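Local coordinates for conserved membrane protein (Chlamydia abortus, PDB 6GZU) that probably acts as a cysteine peptidase of the CE clan, a secreted chlamydial effector that combines deubiquitinating and acetyltransferase activities and induces Golgi fragmentation, at residues A[137-141]-A[211-215]; A[35-40]-A[98-104]; A[206-210]-A[234-239]. One frame throughout, in Å; residues are numbered along the deposited sequence.

Interaction 1 (A[137-141]-A[211-215]); sequences LVIVN and FLDKY
Ile139 lays its CD1 methyl over the centre of the Tyr215 ring, 3.9 Å from the centroid and close to the ring normal, in a CH-pi contact. This is the packing of helix 204-217 against a face of the mixed sheet within the Ulp1-like catalytic domain, whose Cys-His-Asp triad is probably Cys204, His134 and Asp151. Strand 137-141 and helix segment 211-215 run nearly parallel, their axes crossing at -22° and 11.0 Å apart. Leu137, Ile139 and Asn141, the alternate residues of the strand, supply its side of the layer. CD1 of Ile139 reaches into the angle between three helix residues, meeting CE2 of Phe211 and, at 3.8 Å, CD1 of Leu212 besides the tyrosine face. Farther back along the strand, CD2 of Leu137 rests on CB of Leu212 at 3.9 Å and lies at the edge of the Phe211 ring, near its plane. Phe211 also stacks on Phe150 of the neighbouring strand, while Leu212 extends to Leu27 and Leu30 of helix 20-33. CG of Tyr215 is anti to the backbone N (chi1 173°), which lays the phenol alongside Ile139 and brings its hydroxyl, also hydrogen-bonded to the carboxylate of Glu146, to Asn141. The amide of Asn141, turned 72° from the ring plane, donates through ND2 to OH of Tyr215 at 2.9 Å, the hydroxyl lying close to the amide plane.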
loop_
_atom_site.group_PDB
_atom_site.type_symbol
_atom_site.label_atom_id
_atom_site.label_comp_id
_atom_site.label_asym_id
_atom_site.label_seq_id
_atom_site.Cartn_x
_atom_site.Cartn_y
_atom_site.Cartn_z
ATOM N N LEU A 137 1.203 0.578 -5.638
ATOM C CA LEU A 137 0.356 0.490 -4.431
ATOM C C LEU A 137 -0.493 -0.771 -4.519
ATOM O O LEU A 137 -1.128 -1.018 -5.549
ATOM C CB LEU A 137 -0.564 1.717 -4.369
ATOM C CG LEU A 137 -1.500 1.786 -3.154
ATOM C CD1 LEU A 137 -0.663 1.993 -1.883
ATOM C CD2 LEU A 137 -2.553 2.897 -3.329
ATOM N N VAL A 138 -0.580 -1.534 -3.428
ATOM C CA VAL A 138 -1.493 -2.698 -3.356
ATOM C C VAL A 138 -2.490 -2.340 -2.266
ATOM O O VAL A 138 -2.123 -2.034 -1.113
ATOM C CB VAL A 138 -0.728 -3.983 -2.980
ATOM C CG1 VAL A 138 -1.707 -5.143 -2.658
ATOM C CG2 VAL A 138 0.214 -4.393 -4.111
ATOM N N ILE A 139 -3.775 -2.363 -2.603
ATOM C CA ILE A 139 -4.816 -2.115 -1.625
ATOM C C ILE A 139 -5.597 -3.418 -1.393
ATOM O O ILE A 139 -6.072 -4.057 -2.351
ATOM C CB ILE A 139 -5.828 -1.057 -2.140
ATOM C CG1 ILE A 139 -5.131 0.257 -2.503
ATOM C CG2 ILE A 139 -6.962 -0.852 -1.058
ATOM C CD1 ILE A 139 -6.029 1.232 -3.257
ATOM N N VAL A 140 -5.786 -3.802 -0.135
ATOM C CA VAL A 140 -6.684 -4.902 0.229
ATOM C C VAL A 140 -7.913 -4.252 0.827
ATOM O O VAL A 140 -7.823 -3.503 1.815
ATOM C CB VAL A 140 -6.013 -5.872 1.223
ATOM C CG1 VAL A 140 -7.035 -6.886 1.764
ATOM C CG2 VAL A 140 -4.839 -6.570 0.533
ATOM N N ASN A 141 -9.072 -4.519 0.224
ATOM C CA ASN A 141 -10.340 -3.972 0.705
ATOM C C ASN A 141 -11.189 -5.141 1.165
ATOM O O ASN A 141 -11.672 -5.947 0.341
ATOM C CB ASN A 141 -11.040 -3.138 -0.385
ATOM C CG ASN A 141 -12.277 -2.429 0.101
ATOM O OD1 ASN A 141 -13.055 -2.974 0.892
ATOM N ND2 ASN A 141 -12.500 -1.213 -0.384
ATOM N N PHE A 211 -4.058 8.568 -6.148
ATOM C CA PHE A 211 -5.010 7.492 -6.396
ATOM C C PHE A 211 -5.686 7.042 -5.104
ATOM O O PHE A 211 -6.923 6.869 -5.069
ATOM C CB PHE A 211 -4.364 6.308 -7.115
ATOM C CG PHE A 211 -5.307 5.164 -7.299
ATOM C CD1 PHE A 211 -6.337 5.258 -8.245
ATOM C CD2 PHE A 211 -5.224 4.066 -6.461
ATOM C CE1 PHE A 211 -7.278 4.243 -8.400
ATOM C CE2 PHE A 211 -6.133 3.009 -6.602
ATOM C CZ PHE A 211 -7.160 3.103 -7.590
ATOM N N LEU A 212 -4.892 6.789 -4.077
ATOM C CA LEU A 212 -5.495 6.277 -2.843
ATOM C C LEU A 212 -6.470 7.319 -2.279
ATOM O O LEU A 212 -7.543 6.985 -1.783
ATOM C CB LEU A 212 -4.435 5.951 -1.797
ATOM C CG LEU A 212 -5.018 5.372 -0.491
ATOM C CD1 LEU A 212 -5.718 4.029 -0.757
ATOM C CD2 LEU A 212 -3.883 5.184 0.473
ATOM N N ASP A 213 -6.079 8.590 -2.318
ATOM C CA ASP A 213 -6.925 9.708 -1.907
ATOM C C ASP A 213 -8.316 9.608 -2.548
ATOM O O ASP A 213 -9.345 9.632 -1.870
ATOM C CB ASP A 213 -6.229 10.991 -2.330
ATOM C CG ASP A 213 -6.592 12.141 -1.485
ATOM O OD1 ASP A 213 -7.791 12.475 -1.419
ATOM O OD2 ASP A 213 -5.675 12.741 -0.895
ATOM N N LYS A 214 -8.343 9.447 -3.862
ATOM C CA LYS A 214 -9.599 9.371 -4.573
ATOM C C LYS A 214 -10.317 8.051 -4.383
ATOM O O LYS A 214 -11.538 8.027 -4.307
ATOM C CB LYS A 214 -9.315 9.591 -6.053
ATOM C CG LYS A 214 -8.549 10.864 -6.339
ATOM C CD LYS A 214 -9.456 11.922 -6.797
ATOM C CE LYS A 214 -8.634 13.149 -7.135
ATOM N NZ LYS A 214 -9.400 14.410 -7.093
ATOM N N TYR A 215 -9.562 6.960 -4.335
ATOM C CA TYR A 215 -10.134 5.620 -4.119
ATOM C C TYR A 215 -10.914 5.570 -2.828
ATOM O O TYR A 215 -11.967 4.912 -2.769
ATOM C CB TYR A 215 -9.027 4.546 -4.120
ATOM C CG TYR A 215 -9.469 3.158 -3.749
ATOM C CD1 TYR A 215 -9.494 2.759 -2.423
ATOM C CD2 TYR A 215 -9.835 2.226 -4.725
ATOM C CE1 TYR A 215 -9.900 1.481 -2.070
ATOM C CE2 TYR A 215 -10.262 0.960 -4.368
ATOM C CZ TYR A 215 -10.299 0.596 -3.037
ATOM O OH TYR A 215 -10.688 -0.671 -2.646
#

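Interaction 2 (A[35-40]-A[98-104]); sequences SDLFVP and FRIYAYP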
loop_
_atom_site.group_PDB
_atom_site.type_symbol
_atom_site.label_atom_id
_atom_site.label_comp_id
_atom_site.label_asym_id
_atom_site.label_seq_id
_atom_site.Cartn_x
_atom_site.Cartn_y
_atom_site.Cartn_z
ATOM N N SER A 35 -11.055 6.557 9.064
ATOM C CA SER A 35 -10.689 5.737 10.210
ATOM C C SER A 35 -10.578 4.243 9.892
ATOM O O SER A 35 -10.011 3.492 10.682
ATOM C CB SER A 35 -11.654 5.962 11.362
ATOM O OG SER A 35 -12.961 5.543 11.022
ATOM N N ASP A 36 -11.106 3.797 8.750
ATOM C CA ASP A 36 -11.048 2.401 8.316
ATOM C C ASP A 36 -9.735 2.051 7.634
ATOM O O ASP A 36 -9.517 0.905 7.254
ATOM C CB ASP A 36 -12.154 2.117 7.301
ATOM C CG ASP A 36 -13.519 1.954 7.932
ATOM O OD1 ASP A 36 -13.600 1.670 9.151
ATOM O OD2 ASP A 36 -14.515 2.094 7.187
ATOM N N LEU A 37 -8.871 3.046 7.399
ATOM C CA LEU A 37 -7.641 2.786 6.659
ATOM C C LEU A 37 -6.512 2.369 7.573
ATOM O O LEU A 37 -6.155 3.118 8.494
ATOM C CB LEU A 37 -7.208 4.060 5.946
ATOM C CG LEU A 37 -5.893 4.005 5.169
ATOM C CD1 LEU A 37 -6.047 3.077 3.968
ATOM C CD2 LEU A 37 -5.416 5.417 4.701
ATOM N N PHE A 38 -5.950 1.194 7.314
ATOM C CA PHE A 38 -4.739 0.725 7.948
ATOM C C PHE A 38 -3.517 1.203 7.141
ATOM O O PHE A 38 -3.391 0.945 5.927
ATOM C CB PHE A 38 -4.749 -0.794 7.978
ATOM C CG PHE A 38 -3.508 -1.405 8.531
ATOM C CD1 PHE A 38 -2.439 -1.733 7.692
ATOM C CD2 PHE A 38 -3.416 -1.729 9.876
ATOM C CE1 PHE A 38 -1.306 -2.321 8.188
ATOM C CE2 PHE A 38 -2.248 -2.333 10.384
ATOM C CZ PHE A 38 -1.202 -2.603 9.552
ATOM N N VAL A 39 -2.597 1.863 7.829
ATOM C CA VAL A 39 -1.316 2.273 7.246
ATOM C C VAL A 39 -0.246 1.297 7.736
ATOM O O VAL A 39 -0.109 1.084 8.942
ATOM C CB VAL A 39 -0.994 3.661 7.741
ATOM C CG1 VAL A 39 0.402 4.133 7.186
ATOM C CG2 VAL A 39 -2.143 4.619 7.340
ATOM N N PRO A 40 0.469 0.652 6.799
ATOM C CA PRO A 40 1.479 -0.344 7.151
ATOM C C PRO A 40 2.770 0.269 7.632
ATOM O O PRO A 40 2.847 1.475 7.888
ATOM C CB PRO A 40 1.700 -1.115 5.835
ATOM C CG PRO A 40 1.515 -0.044 4.775
ATOM C CD PRO A 40 0.349 0.829 5.340
ATOM N N PHE A 98 -9.745 -2.374 11.169
ATOM C CA PHE A 98 -9.604 -1.682 9.892
ATOM C C PHE A 98 -10.276 -2.441 8.751
ATOM O O PHE A 98 -10.464 -3.678 8.851
ATOM C CB PHE A 98 -8.123 -1.494 9.592
ATOM C CG PHE A 98 -7.435 -0.609 10.570
ATOM C CD1 PHE A 98 -7.572 0.766 10.451
ATOM C CD2 PHE A 98 -6.652 -1.124 11.589
ATOM C CE1 PHE A 98 -6.950 1.620 11.331
ATOM C CE2 PHE A 98 -6.033 -0.255 12.501
ATOM C CZ PHE A 98 -6.166 1.123 12.330
ATOM N N ARG A 99 -10.548 -1.748 7.629
ATOM C CA ARG A 99 -11.202 -2.390 6.482
ATOM C C ARG A 99 -10.443 -2.290 5.177
ATOM O O ARG A 99 -10.607 -3.123 4.274
ATOM C CB ARG A 99 -12.572 -1.760 6.251
ATOM C CG ARG A 99 -13.479 -1.866 7.452
ATOM C CD ARG A 99 -13.589 -3.328 7.947
ATOM N NE ARG A 99 -14.364 -4.178 7.033
ATOM C CZ ARG A 99 -14.496 -5.497 7.181
ATOM N NH1 ARG A 99 -13.849 -6.092 8.179
ATOM N NH2 ARG A 99 -15.270 -6.217 6.351
ATOM N N ILE A 100 -9.599 -1.275 5.053
ATOM C CA ILE A 100 -8.858 -1.023 3.833
ATOM C C ILE A 100 -7.389 -0.935 4.219
ATOM O O ILE A 100 -7.015 -0.145 5.130
ATOM C CB ILE A 100 -9.318 0.276 3.136
ATOM C CG1 ILE A 100 -10.810 0.188 2.803
ATOM C CG2 ILE A 100 -8.430 0.534 1.887
ATOM C CD1 ILE A 100 -11.400 1.404 2.209
ATOM N N TYR A 101 -6.551 -1.737 3.551
ATOM C CA TYR A 101 -5.130 -1.841 3.879
ATOM C C TYR A 101 -4.348 -1.439 2.648
ATOM O O TYR A 101 -4.447 -2.095 1.619
ATOM C CB TYR A 101 -4.794 -3.292 4.267
ATOM C CG TYR A 101 -5.419 -3.730 5.581
ATOM C CD1 TYR A 101 -6.798 -3.868 5.710
ATOM C CD2 TYR A 101 -4.610 -4.071 6.687
ATOM C CE1 TYR A 101 -7.358 -4.260 6.949
ATOM C CE2 TYR A 101 -5.151 -4.492 7.905
ATOM C CZ TYR A 101 -6.527 -4.568 8.023
ATOM O OH TYR A 101 -7.096 -4.946 9.230
ATOM N N ALA A 102 -3.557 -0.371 2.731
ATOM C CA ALA A 102 -2.889 0.138 1.545
ATOM C C ALA A 102 -1.368 0.130 1.680
ATOM O O ALA A 102 -0.842 0.805 2.588
ATOM C CB ALA A 102 -3.395 1.528 1.187
ATOM N N TYR A 103 -0.666 -0.567 0.781
ATOM C CA TYR A 103 0.757 -0.821 0.915
ATOM C C TYR A 103 1.549 -0.229 -0.216
ATOM O O TYR A 103 1.440 -0.658 -1.376
ATOM C CB TYR A 103 1.007 -2.347 0.822
ATOM C CG TYR A 103 0.411 -3.123 1.966
ATOM C CD1 TYR A 103 -0.949 -3.487 1.966
ATOM C CD2 TYR A 103 1.186 -3.415 3.086
ATOM C CE1 TYR A 103 -1.490 -4.170 3.065
ATOM C CE2 TYR A 103 0.659 -4.073 4.200
ATOM C CZ TYR A 103 -0.676 -4.421 4.197
ATOM O OH TYR A 103 -1.169 -5.083 5.305
ATOM N N PRO A 104 2.424 0.716 0.111
ATOM C CA PRO A 104 3.408 1.175 -0.900
ATOM C C PRO A 104 4.331 0.010 -1.224
ATOM O O PRO A 104 4.829 -0.691 -0.314
ATOM C CB PRO A 104 4.176 2.290 -0.156
ATOM C CG PRO A 104 3.162 2.765 0.914
ATOM C CD PRO A 104 2.458 1.512 1.354
#
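Phe38 offers one ring face to Tyr101, whose CD2 comes within 3.3 Å of CD1 of Phe38; the planes, 26° apart, are offset so that the rings barely overlap. Both residues point to the same face of the sheet, and with CG of Phe38 anti to the backbone N (chi1 176°) its ring lies along that of Tyr101. At the edge of the Phe38 ring stands CD2 of Phe98, in a T-shaped pair (planes at 76°) that directs the edge of Phe38 at the face of Phe98. CB of Phe38 sits over a face of both neighbours. His80, a zinc ligand, meets the Phe38 ring too, so the cluster abuts the zinc site. Strand 37-38 is an edge strand of the mixed sheet, parallel to strand 100-107. O of Asp36 accepts two donors, N of Arg99 at 2.9 Å on a lone pair in the carbonyl plane and N of Ile100 at 3.1 Å, tilted from that plane. Phe38 N then donates to Ile100 O at 2.8 Å, while the bond from Ala102 N to Phe38 O is weak. Pro40 ends this pairing: its CD sits 3.0 Å from O of Ala102, a buried carbonyl without a hydrogen-bonding partner, and its CB packs on CE2 of Tyr103, whose hydroxyl is hydrogen-bonded to Asp58.

Interaction 3 (A[206-210]-A[234-239]); sequences IWLSL and FLQEFL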
loop_
_atom_site.group_PDB
_atom_site.type_symbol
_atom_site.label_atom_id
_atom_site.label_comp_id
_atom_site.label_asym_id
_atom_site.label_seq_id
_atom_site.Cartn_x
_atom_site.Cartn_y
_atom_site.Cartn_z
ATOM N N ILE A 206 3.774 10.232 -6.023
ATOM C CA ILE A 206 2.714 11.239 -5.963
ATOM C C ILE A 206 1.464 10.653 -6.613
ATOM O O ILE A 206 0.360 10.742 -6.046
ATOM C CB ILE A 206 3.133 12.491 -6.701
ATOM C CG1 ILE A 206 4.434 13.024 -6.088
ATOM C CG2 ILE A 206 2.023 13.534 -6.637
ATOM C CD1 ILE A 206 5.078 14.162 -6.878
ATOM N N TRP A 207 1.627 9.991 -7.750
ATOM C CA TRP A 207 0.470 9.408 -8.410
ATOM C C TRP A 207 -0.271 8.396 -7.525
ATOM O O TRP A 207 -1.519 8.392 -7.468
ATOM C CB TRP A 207 0.902 8.682 -9.694
ATOM C CG TRP A 207 1.014 9.595 -10.858
ATOM C CD1 TRP A 207 2.161 9.952 -11.544
ATOM C CD2 TRP A 207 -0.069 10.222 -11.521
ATOM N NE1 TRP A 207 1.839 10.798 -12.554
ATOM C CE2 TRP A 207 0.478 10.958 -12.596
ATOM C CE3 TRP A 207 -1.457 10.244 -11.309
ATOM C CZ2 TRP A 207 -0.309 11.736 -13.449
ATOM C CZ3 TRP A 207 -2.237 11.010 -12.161
ATOM C CH2 TRP A 207 -1.665 11.731 -13.234
ATOM N N LEU A 208 0.459 7.487 -6.880
ATOM C CA LEU A 208 -0.225 6.442 -6.112
ATOM C C LEU A 208 -0.878 7.081 -4.881
ATOM O O LEU A 208 -1.943 6.599 -4.437
ATOM C CB LEU A 208 0.735 5.317 -5.726
ATOM C CG LEU A 208 1.836 5.623 -4.691
ATOM C CD1 LEU A 208 1.291 5.454 -3.235
ATOM C CD2 LEU A 208 3.056 4.732 -4.925
ATOM N N SER A 209 -0.312 8.174 -4.350
ATOM C CA SER A 209 -0.922 8.851 -3.208
ATOM C C SER A 209 -2.227 9.538 -3.613
ATOM O O SER A 209 -3.239 9.476 -2.879
ATOM C CB SER A 209 0.061 9.863 -2.609
ATOM O OG SER A 209 1.205 9.193 -2.104
ATOM N N LEU A 210 -2.214 10.201 -4.775
ATOM C CA LEU A 210 -3.440 10.791 -5.328
ATOM C C LEU A 210 -4.479 9.690 -5.576
ATOM O O LEU A 210 -5.670 9.855 -5.263
ATOM C CB LEU A 210 -3.128 11.530 -6.648
ATOM C CG LEU A 210 -4.190 12.263 -7.475
ATOM C CD1 LEU A 210 -3.479 13.213 -8.470
ATOM C CD2 LEU A 210 -5.083 11.295 -8.267
ATOM N N PHE A 234 -2.764 18.414 -13.398
ATOM C CA PHE A 234 -3.587 17.592 -12.494
ATOM C C PHE A 234 -2.825 17.257 -11.213
ATOM O O PHE A 234 -3.347 17.411 -10.101
ATOM C CB PHE A 234 -4.004 16.315 -13.232
ATOM C CG PHE A 234 -4.944 15.423 -12.465
ATOM C CD1 PHE A 234 -6.273 15.770 -12.305
ATOM C CD2 PHE A 234 -4.514 14.201 -11.984
ATOM C CE1 PHE A 234 -7.148 14.918 -11.623
ATOM C CE2 PHE A 234 -5.391 13.338 -11.310
ATOM C CZ PHE A 234 -6.702 13.700 -11.123
ATOM N N LEU A 235 -1.591 16.786 -11.367
ATOM C CA LEU A 235 -0.742 16.440 -10.225
ATOM C C LEU A 235 -0.423 17.677 -9.420
ATOM O O LEU A 235 -0.379 17.642 -8.202
ATOM C CB LEU A 235 0.572 15.836 -10.728
ATOM C CG LEU A 235 1.215 14.601 -10.127
ATOM C CD1 LEU A 235 0.179 13.451 -10.005
ATOM C CD2 LEU A 235 2.363 14.192 -11.043
ATOM N N GLN A 236 -0.143 18.781 -10.110
ATOM C CA GLN A 236 0.184 20.014 -9.411
ATOM C C GLN A 236 -0.975 20.479 -8.548
ATOM O O GLN A 236 -0.773 20.962 -7.433
ATOM C CB GLN A 236 0.511 21.119 -10.405
ATOM C CG GLN A 236 0.973 22.370 -9.751
ATOM C CD GLN A 236 2.462 22.329 -9.480
ATOM O OE1 GLN A 236 2.935 21.556 -8.641
ATOM N NE2 GLN A 236 3.222 23.156 -10.220
ATOM N N GLU A 237 -2.192 20.358 -9.078
ATOM C CA GLU A 237 -3.397 20.729 -8.331
ATOM C C GLU A 237 -3.503 19.906 -7.043
ATOM O O GLU A 237 -3.870 20.428 -5.993
ATOM C CB GLU A 237 -4.640 20.463 -9.179
ATOM C CG GLU A 237 -5.941 20.972 -8.564
ATOM C CD GLU A 237 -7.039 21.144 -9.610
ATOM N N PHE A 238 -3.187 18.618 -7.136
ATOM C CA PHE A 238 -3.183 17.758 -5.959
ATOM C C PHE A 238 -2.130 18.186 -4.962
ATOM O O PHE A 238 -2.429 18.337 -3.766
ATOM C CB PHE A 238 -2.975 16.293 -6.396
ATOM C CG PHE A 238 -2.617 15.376 -5.273
ATOM C CD1 PHE A 238 -3.592 14.966 -4.360
ATOM C CD2 PHE A 238 -1.318 14.898 -5.139
ATOM C CE1 PHE A 238 -3.288 14.086 -3.326
ATOM C CE2 PHE A 238 -0.982 14.024 -4.083
ATOM C CZ PHE A 238 -1.989 13.617 -3.174
ATOM N N LEU A 239 -0.905 18.468 -5.446
ATOM C CA LEU A 239 0.142 18.928 -4.546
ATOM C C LEU A 239 -0.243 20.210 -3.829
ATOM O O LEU A 239 0.098 20.402 -2.649
ATOM C CB LEU A 239 1.465 19.108 -5.300
ATOM C CG LEU A 239 2.091 17.781 -5.757
ATOM C CD1 LEU A 239 3.305 18.084 -6.624
ATOM C CD2 LEU A 239 2.473 16.905 -4.559
#
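Leu210 inserts between two phenylalanines of the facing helix. Its CB stands over the centre of the Phe238 ring, 3.9 Å from the centroid and almost exactly on the ring normal, while its CD1 touches CE2 of Phe234 at 3.4 Å. One turn earlier, CD1 of Leu235 lies over a face of the Trp207 indole in a CH-pi contact, 3.6 Å from the centroid of the six-membered ring. CZ3 of that indole approaches the Phe234 ring near its plane, at the edge. The unusual first torsion of Leu235, chi1 -136°, lies away from the staggered values and carries the isobutyl group across to the indole. Ile206 works through CG2, which meets CG of Leu235 at 3.7 Å and the edge of Phe238. In the next shell, Trp207 is backed by Phe150 of the sheet, and His26 of helix 20-33 meets Phe238 edge-to-face. Trp18 lies against Ile206 and Leu239, and OG of Ser209 is occupied by O of Gly205 in its own helix. The axes, 10.7 Å apart, cross at 68°, a steep apolar helix-helix packing that joins helix 228-241 to helix 204-217, which begins at the probable catalytic cysteine of this CE-clan protease fold.

In the fold
Helix 204-217 is shared by interactions 1 and 3: residues 211-215 face the sheet, whereas 206-210 bear on helix 228-241, and the two contacts touch where CE1 of Phe238 packs against OD2 of Asp213. Interactions 1 and 2 meet through neighbouring strands, where backbone hydrogen bonds join Val138 to Tyr103 and Val140 to Tyr101. All three are largely buried, but interactions 1 and 2 lie nearer the chain centre than interaction 3, and only in interaction 2 are any touching residues exposed, Ser35 and Asp36. Chemistry follows place: backbone pairing and aromatic clustering at the sheet edge by the zinc site, mixed apolar and polar packing between sheet and helix, and purely apolar contacts between the helices.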